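Local coordinates for copper-containing nitrite reductase (Hyphomicrobium denitrificans 1NES1, PDB 6TFO), which probably reduces nitrite to nitric oxide at copper centres, taking electrons from a cytochrome c, as a three-domain member of the multicopper oxidase family, at residues Q290-F295 / G349-I354; G300-V305 / P326-F331. All blocks are in the same frame, centred on the assembly; numbering follows the deposited sequence.

Contact 1 (Q290-F295 / G349-I354)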
loop_
_atom_site.group_PDB
_atom_site.type_symbol
_atom_site.label_atom_id
_atom_site.label_comp_id
_atom_site.label_asym_id
_atom_site.label_seq_id
_atom_site.Cartn_x
_atom_site.Cartn_y
_atom_site.Cartn_z
ATOM N N GLN C 290 -38.552 6.323 50.582
ATOM C CA GLN C 290 -37.762 7.471 51.090
ATOM C C GLN C 290 -36.318 6.995 51.172
ATOM O O GLN C 290 -36.078 5.891 51.601
ATOM C CB GLN C 290 -38.258 7.989 52.436
ATOM C CG GLN C 290 -37.380 9.111 52.976
ATOM C CD GLN C 290 -37.726 9.531 54.384
ATOM O OE1 GLN C 290 -36.855 9.853 55.198
ATOM N NE2 GLN C 290 -39.013 9.537 54.683
ATOM N N VAL C 291 -35.393 7.851 50.785
ATOM C CA VAL C 291 -33.938 7.572 50.818
ATOM C C VAL C 291 -33.236 8.890 51.176
ATOM O O VAL C 291 -33.838 9.955 50.976
ATOM C CB VAL C 291 -33.575 6.991 49.439
ATOM C CG1 VAL C 291 -33.297 8.073 48.406
ATOM C CG2 VAL C 291 -32.412 6.023 49.523
ATOM N N ASP C 292 -32.025 8.836 51.720
ATOM C CA ASP C 292 -31.320 10.055 52.199
ATOM C C ASP C 292 -30.862 10.905 51.007
ATOM O O ASP C 292 -31.104 12.126 51.040
ATOM C CB ASP C 292 -30.170 9.686 53.131
ATOM C CG ASP C 292 -30.681 8.912 54.319
ATOM O OD1 ASP C 292 -31.738 9.298 54.846
ATOM O OD2 ASP C 292 -30.040 7.922 54.683
ATOM N N ARG C 293 -30.250 10.301 49.981
ATOM C CA ARG C 293 -29.634 11.089 48.881
ATOM C C ARG C 293 -29.851 10.419 47.524
ATOM O O ARG C 293 -29.688 9.171 47.407
ATOM C CB ARG C 293 -28.150 11.317 49.155
ATOM C CG ARG C 293 -27.631 12.546 48.433
ATOM C CD ARG C 293 -26.157 12.685 48.676
ATOM N NE ARG C 293 -25.846 12.920 50.069
ATOM C CZ ARG C 293 -25.939 14.083 50.692
ATOM N NH1 ARG C 293 -25.600 14.174 51.966
ATOM N NH2 ARG C 293 -26.367 15.152 50.056
ATOM N N GLU C 294 -30.174 11.257 46.533
ATOM C CA GLU C 294 -30.438 10.853 45.134
ATOM C C GLU C 294 -29.380 11.411 44.172
ATOM O O GLU C 294 -28.875 12.545 44.395
ATOM C CB GLU C 294 -31.811 11.365 44.739
ATOM C CG GLU C 294 -32.933 10.793 45.565
ATOM C CD GLU C 294 -34.285 11.105 44.953
ATOM O OE1 GLU C 294 -34.565 12.311 44.726
ATOM O OE2 GLU C 294 -35.027 10.137 44.657
ATOM N N PHE C 295 -29.102 10.657 43.106
ATOM C CA PHE C 295 -28.106 11.006 42.061
ATOM C C PHE C 295 -28.648 10.653 40.672
ATOM O O PHE C 295 -29.395 9.653 40.523
ATOM C CB PHE C 295 -26.792 10.274 42.312
ATOM C CG PHE C 295 -26.044 10.730 43.531
ATOM C CD1 PHE C 295 -25.549 12.019 43.606
ATOM C CD2 PHE C 295 -25.811 9.871 44.593
ATOM C CE1 PHE C 295 -24.833 12.444 44.720
ATOM C CE2 PHE C 295 -25.092 10.295 45.706
ATOM C CZ PHE C 295 -24.596 11.577 45.760
ATOM N N GLY C 349 -23.716 6.063 56.614
ATOM C CA GLY C 349 -25.039 5.867 57.229
ATOM C C GLY C 349 -26.174 6.198 56.275
ATOM O O GLY C 349 -27.312 5.723 56.536
ATOM N N GLU C 350 -25.910 6.971 55.212
ATOM C CA GLU C 350 -26.990 7.400 54.283
ATOM C C GLU C 350 -27.357 6.244 53.353
ATOM O O GLU C 350 -26.442 5.511 52.907
ATOM C CB GLU C 350 -26.571 8.597 53.445
ATOM C CG GLU C 350 -26.450 9.883 54.219
ATOM C CD GLU C 350 -26.011 11.035 53.342
ATOM O OE1 GLU C 350 -26.111 12.181 53.763
ATOM O OE2 GLU C 350 -25.579 10.771 52.217
ATOM N N THR C 351 -28.651 6.075 53.091
ATOM C CA THR C 351 -29.160 5.305 51.935
ATOM C C THR C 351 -29.101 6.226 50.714
ATOM O O THR C 351 -29.600 7.363 50.802
ATOM C CB THR C 351 -30.573 4.769 52.171
ATOM O OG1 THR C 351 -31.331 5.934 52.499
ATOM C CG2 THR C 351 -30.635 3.710 53.251
ATOM N N VAL C 352 -28.483 5.743 49.640
ATOM C CA VAL C 352 -28.229 6.489 48.382
ATOM C C VAL C 352 -29.046 5.821 47.276
ATOM O O VAL C 352 -29.046 4.560 47.210
ATOM C CB VAL C 352 -26.728 6.480 48.059
ATOM C CG1 VAL C 352 -26.461 7.031 46.666
ATOM C CG2 VAL C 352 -25.942 7.234 49.116
ATOM N N ARG C 353 -29.741 6.621 46.471
ATOM C CA ARG C 353 -30.395 6.133 45.231
ATOM C C ARG C 353 -29.680 6.753 44.022
ATOM O O ARG C 353 -29.534 7.992 43.986
ATOM C CB ARG C 353 -31.894 6.453 45.190
ATOM C CG ARG C 353 -32.487 6.255 43.803
ATOM C CD ARG C 353 -33.983 6.116 43.781
ATOM N NE ARG C 353 -34.590 7.131 44.606
ATOM C CZ ARG C 353 -35.421 6.905 45.612
ATOM N NH1 ARG C 353 -35.900 7.927 46.292
ATOM N NH2 ARG C 353 -35.799 5.679 45.921
ATOM N N ILE C 354 -29.299 5.926 43.047
ATOM C CA ILE C 354 -28.804 6.386 41.715
ATOM C C ILE C 354 -29.869 6.061 40.661
ATOM O O ILE C 354 -30.178 4.865 40.471
ATOM C CB ILE C 354 -27.447 5.748 41.372
ATOM C CG1 ILE C 354 -26.411 5.979 42.479
ATOM C CG2 ILE C 354 -26.975 6.248 40.018
ATOM C CD1 ILE C 354 -25.114 5.242 42.289
#

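Contact 2 (G300-V305 / P326-F331)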
loop_
_atom_site.group_PDB
_atom_site.type_symbol
_atom_site.label_atom_id
_atom_site.label_comp_id
_atom_site.label_asym_id
_atom_site.label_seq_id
_atom_site.Cartn_x
_atom_site.Cartn_y
_atom_site.Cartn_z
ATOM N N GLY C 300 -23.105 7.213 27.909
ATOM C CA GLY C 300 -23.191 7.249 26.441
ATOM C C GLY C 300 -21.830 7.135 25.806
ATOM O O GLY C 300 -20.808 7.117 26.543
ATOM N N GLU C 301 -21.835 7.063 24.480
ATOM C CA GLU C 301 -20.619 6.885 23.654
ATOM C C GLU C 301 -20.466 8.086 22.705
ATOM O O GLU C 301 -21.472 8.672 22.273
ATOM C CB GLU C 301 -20.676 5.567 22.865
ATOM C CG GLU C 301 -21.253 4.363 23.609
ATOM C CD GLU C 301 -22.629 3.908 23.159
ATOM O OE1 GLU C 301 -22.957 4.080 21.955
ATOM O OE2 GLU C 301 -23.370 3.351 23.993
ATOM N N ILE C 302 -19.225 8.425 22.379
ATOM C CA ILE C 302 -18.880 9.428 21.340
ATOM C C ILE C 302 -17.909 8.753 20.358
ATOM O O ILE C 302 -17.005 8.009 20.799
ATOM C CB ILE C 302 -18.363 10.731 22.000
ATOM C CG1 ILE C 302 -19.512 11.483 22.678
ATOM C CG2 ILE C 302 -17.630 11.610 20.997
ATOM C CD1 ILE C 302 -19.102 12.744 23.391
ATOM N N TYR C 303 -18.155 8.977 19.070
ATOM C CA TYR C 303 -17.504 8.302 17.919
ATOM C C TYR C 303 -16.663 9.346 17.175
ATOM O O TYR C 303 -17.189 10.066 16.315
ATOM C CB TYR C 303 -18.575 7.676 17.017
ATOM C CG TYR C 303 -19.415 6.621 17.677
ATOM C CD1 TYR C 303 -20.455 6.964 18.530
ATOM C CD2 TYR C 303 -19.163 5.276 17.467
ATOM C CE1 TYR C 303 -21.238 5.993 19.148
ATOM C CE2 TYR C 303 -19.935 4.292 18.072
ATOM C CZ TYR C 303 -20.974 4.647 18.919
ATOM O OH TYR C 303 -21.731 3.689 19.534
ATOM N N THR C 304 -15.386 9.459 17.528
ATOM C CA THR C 304 -14.476 10.489 16.978
ATOM C C THR C 304 -13.562 9.886 15.915
ATOM O O THR C 304 -13.188 8.692 16.045
ATOM C CB THR C 304 -13.657 11.155 18.085
ATOM O OG1 THR C 304 -12.936 10.145 18.795
ATOM C CG2 THR C 304 -14.524 11.947 19.039
ATOM N N VAL C 305 -13.202 10.719 14.931
ATOM C CA VAL C 305 -12.202 10.428 13.865
ATOM C C VAL C 305 -10.909 9.958 14.540
ATOM O O VAL C 305 -10.420 8.887 14.159
ATOM C CB VAL C 305 -11.968 11.653 12.962
ATOM C CG1 VAL C 305 -10.782 11.456 12.023
ATOM C CG2 VAL C 305 -13.216 12.028 12.165
ATOM N N PRO C 326 -16.992 3.156 19.068
ATOM C CA PRO C 326 -16.769 4.465 19.658
ATOM C C PRO C 326 -15.357 4.598 20.238
ATOM O O PRO C 326 -14.674 3.598 20.421
ATOM C CB PRO C 326 -17.793 4.490 20.792
ATOM C CG PRO C 326 -17.849 3.049 21.233
ATOM C CD PRO C 326 -17.775 2.269 19.939
ATOM N N GLU C 327 -14.962 5.835 20.516
ATOM C CA GLU C 327 -13.642 6.165 21.106
ATOM C C GLU C 327 -13.839 6.567 22.560
ATOM O O GLU C 327 -12.949 6.291 23.364
ATOM C CB GLU C 327 -12.975 7.299 20.328
ATOM C CG GLU C 327 -12.496 6.901 18.933
ATOM C CD GLU C 327 -11.491 5.769 18.917
ATOM O OE1 GLU C 327 -10.742 5.593 19.932
ATOM O OE2 GLU C 327 -11.492 5.057 17.898
ATOM N N TYR C 328 -14.966 7.216 22.858
ATOM C CA TYR C 328 -15.295 7.721 24.214
ATOM C C TYR C 328 -16.530 6.991 24.758
ATOM O O TYR C 328 -17.554 6.897 24.052
ATOM C CB TYR C 328 -15.488 9.236 24.181
ATOM C CG TYR C 328 -14.237 10.009 23.836
ATOM C CD1 TYR C 328 -13.816 10.147 22.520
ATOM C CD2 TYR C 328 -13.489 10.619 24.829
ATOM C CE1 TYR C 328 -12.678 10.865 22.203
ATOM C CE2 TYR C 328 -12.344 11.340 24.532
ATOM C CZ TYR C 328 -11.933 11.454 23.215
ATOM O OH TYR C 328 -10.819 12.176 22.909
ATOM N N PHE C 329 -16.388 6.446 25.973
ATOM C CA PHE C 329 -17.478 5.942 26.846
ATOM C C PHE C 329 -17.562 6.888 28.047
ATOM O O PHE C 329 -16.553 6.949 28.803
ATOM C CB PHE C 329 -17.167 4.517 27.297
ATOM C CG PHE C 329 -17.498 3.455 26.289
ATOM C CD1 PHE C 329 -18.788 2.972 26.170
ATOM C CD2 PHE C 329 -16.526 2.953 25.445
ATOM C CE1 PHE C 329 -19.091 1.986 25.240
ATOM C CE2 PHE C 329 -16.836 1.976 24.511
ATOM C CZ PHE C 329 -18.116 1.493 24.418
ATOM N N LEU C 330 -18.679 7.597 28.215
ATOM C CA LEU C 330 -18.766 8.726 29.181
ATOM C C LEU C 330 -19.963 8.612 30.139
ATOM O O LEU C 330 -21.089 8.244 29.696
ATOM C CB LEU C 330 -18.853 10.035 28.391
ATOM C CG LEU C 330 -17.765 10.239 27.340
ATOM C CD1 LEU C 330 -18.154 11.380 26.420
ATOM C CD2 LEU C 330 -16.411 10.474 27.992
ATOM N N PHE C 331 -19.724 8.982 31.403
ATOM C CA PHE C 331 -20.777 9.368 32.381
ATOM C C PHE C 331 -20.966 10.881 32.305
ATOM O O PHE C 331 -19.982 11.595 32.466
ATOM C CB PHE C 331 -20.403 8.965 33.810
ATOM C CG PHE C 331 -20.354 7.482 34.074
ATOM C CD1 PHE C 331 -21.352 6.640 33.607
ATOM C CD2 PHE C 331 -19.325 6.928 34.819
ATOM C CE1 PHE C 331 -21.303 5.278 33.855
ATOM C CE2 PHE C 331 -19.284 5.563 35.083
ATOM C CZ PHE C 331 -20.263 4.741 34.588
#

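Contact 1 (Q290-F295 / G349-I354)
Arg293 and Glu350 form the first of two salt bridges that link 290-295 to 349-354. The arginine presents its NE/NH1 side, one nitrogen to each carboxylate oxygen: NH1 lies 2.7 Å from OE1 of Glu350, on the syn lone pair. The two planes stand 41° apart, a twist that leaves the NE bond near the guanidinium plane and tilts the NH1 bond from it. In the second bridge, NE and NH1 of Arg353 both converge on OE2 of Glu294, NH1 at 2.9 Å, with the two planes steeply inclined. Glu294 OE1 turns to Arg201, so this carboxylate joins two arginines. CG1 of Val291 lies over one face of the Arg353 guanidinium, displaced toward its rim, 3.4 Å from NH1.

Backbone bonds place these groups in register. Arg353 N donates to Arg293 O at 2.7 Å, Phe295 N to Arg353 O, and Arg293 N to Thr351 O, the parallel pattern at the start of strands 293-302 and 351-360, whose short axes run 21° apart. These are neighbouring strands of a cupredoxin-type sheet, with strand 400-407 on the other side of 351-360.

Ahead of the regular ladder, polar side chains take over. Thr351 OG1, set between its own backbone N and carbonyl carbon (chi1 55°), accepts from Asp292 N at 3.1 Å, while OD2 of Asp292 takes the Thr351 N-H at 2.8 Å on its anti side, somewhat out of the carboxylate plane.

On the face carrying Phe295, Val352 and Ile354 the contact is apolar: CG1 of Val352 meets the ring edge of Phe295 at CD2, 3.6 Å away.

Contact 2 (G300-V305 / P326-F331)
Tyr303 has CG opposite its carbonyl carbon (chi1 -62°) and, although its CB starts away from Pro326, the ring swings back to lie alongside the proline. Glu301 bends at chi2 (108°), which brings OE1 to within 2.7 Å of the Tyr303 OH. Over the Tyr303 ring sits CB of Pro326, 3.6 Å from the ring centroid and 18° off its normal, a CH-pi contact displaced toward the rim. Asn362 also bonds both the hydroxyl of Tyr303 and OE1 of Glu301, so the tyrosine is pinned at its end as well as on one face.

Between the backbones, Gly300 and Leu330 form a hydrogen-bonded antiparallel pair; Leu330 N reaches Gly300 O at 2.7 Å and the reverse bond completes it. Beyond the non-hydrogen-bonded pair Glu301-Phe329, Ile302 N donates to Tyr328 O, and here a classic beta bulge interrupts the ladder: Glu327 N and Tyr328 N both donate to Ile302 O, each at 3.0 Å and in the carbonyl plane. Strand 328-331 is one of the two outermost strands, within this chain, of the sheet that also holds 293-302, in a cupredoxin-like domain.

On the face shared by Ile302, Tyr328 and Leu330, the methyls Ile302 CD1 and Leu330 CD1 press together at 3.5 Å, tighter than usual, and all three side chains touch Leu180 of strand 166-181. On the other face, CG of Glu301 approaches CE1 of the Phe329 ring obliquely at 3.6 Å. Past the bulge, Thr304 OG1, bonded to Lys306 O, lies in plane at the Tyr328 ring edge, 3.5 Å from CE1.

How the contacts relate
From the N terminus, the chain enters strand 293-302 through 290-295, the first half of contact 1, and leaves it through 300-305, the first half of contact 2. It then passes helix 318-323 and returns antiparallel as strand 328-331, closing contact 2 over 20 intervening residues. Only after helix 337-341 and strand 344-345 does 349-354 arrive to close contact 1, whose 53-residue loop therefore encloses the shorter one without crossing it. The contacts use opposite ends and opposite edges of strand 293-302, tying it to 351-360 and 328-331 respectively. Their centres are 29 Å apart, and their nearest atoms about 8 Å.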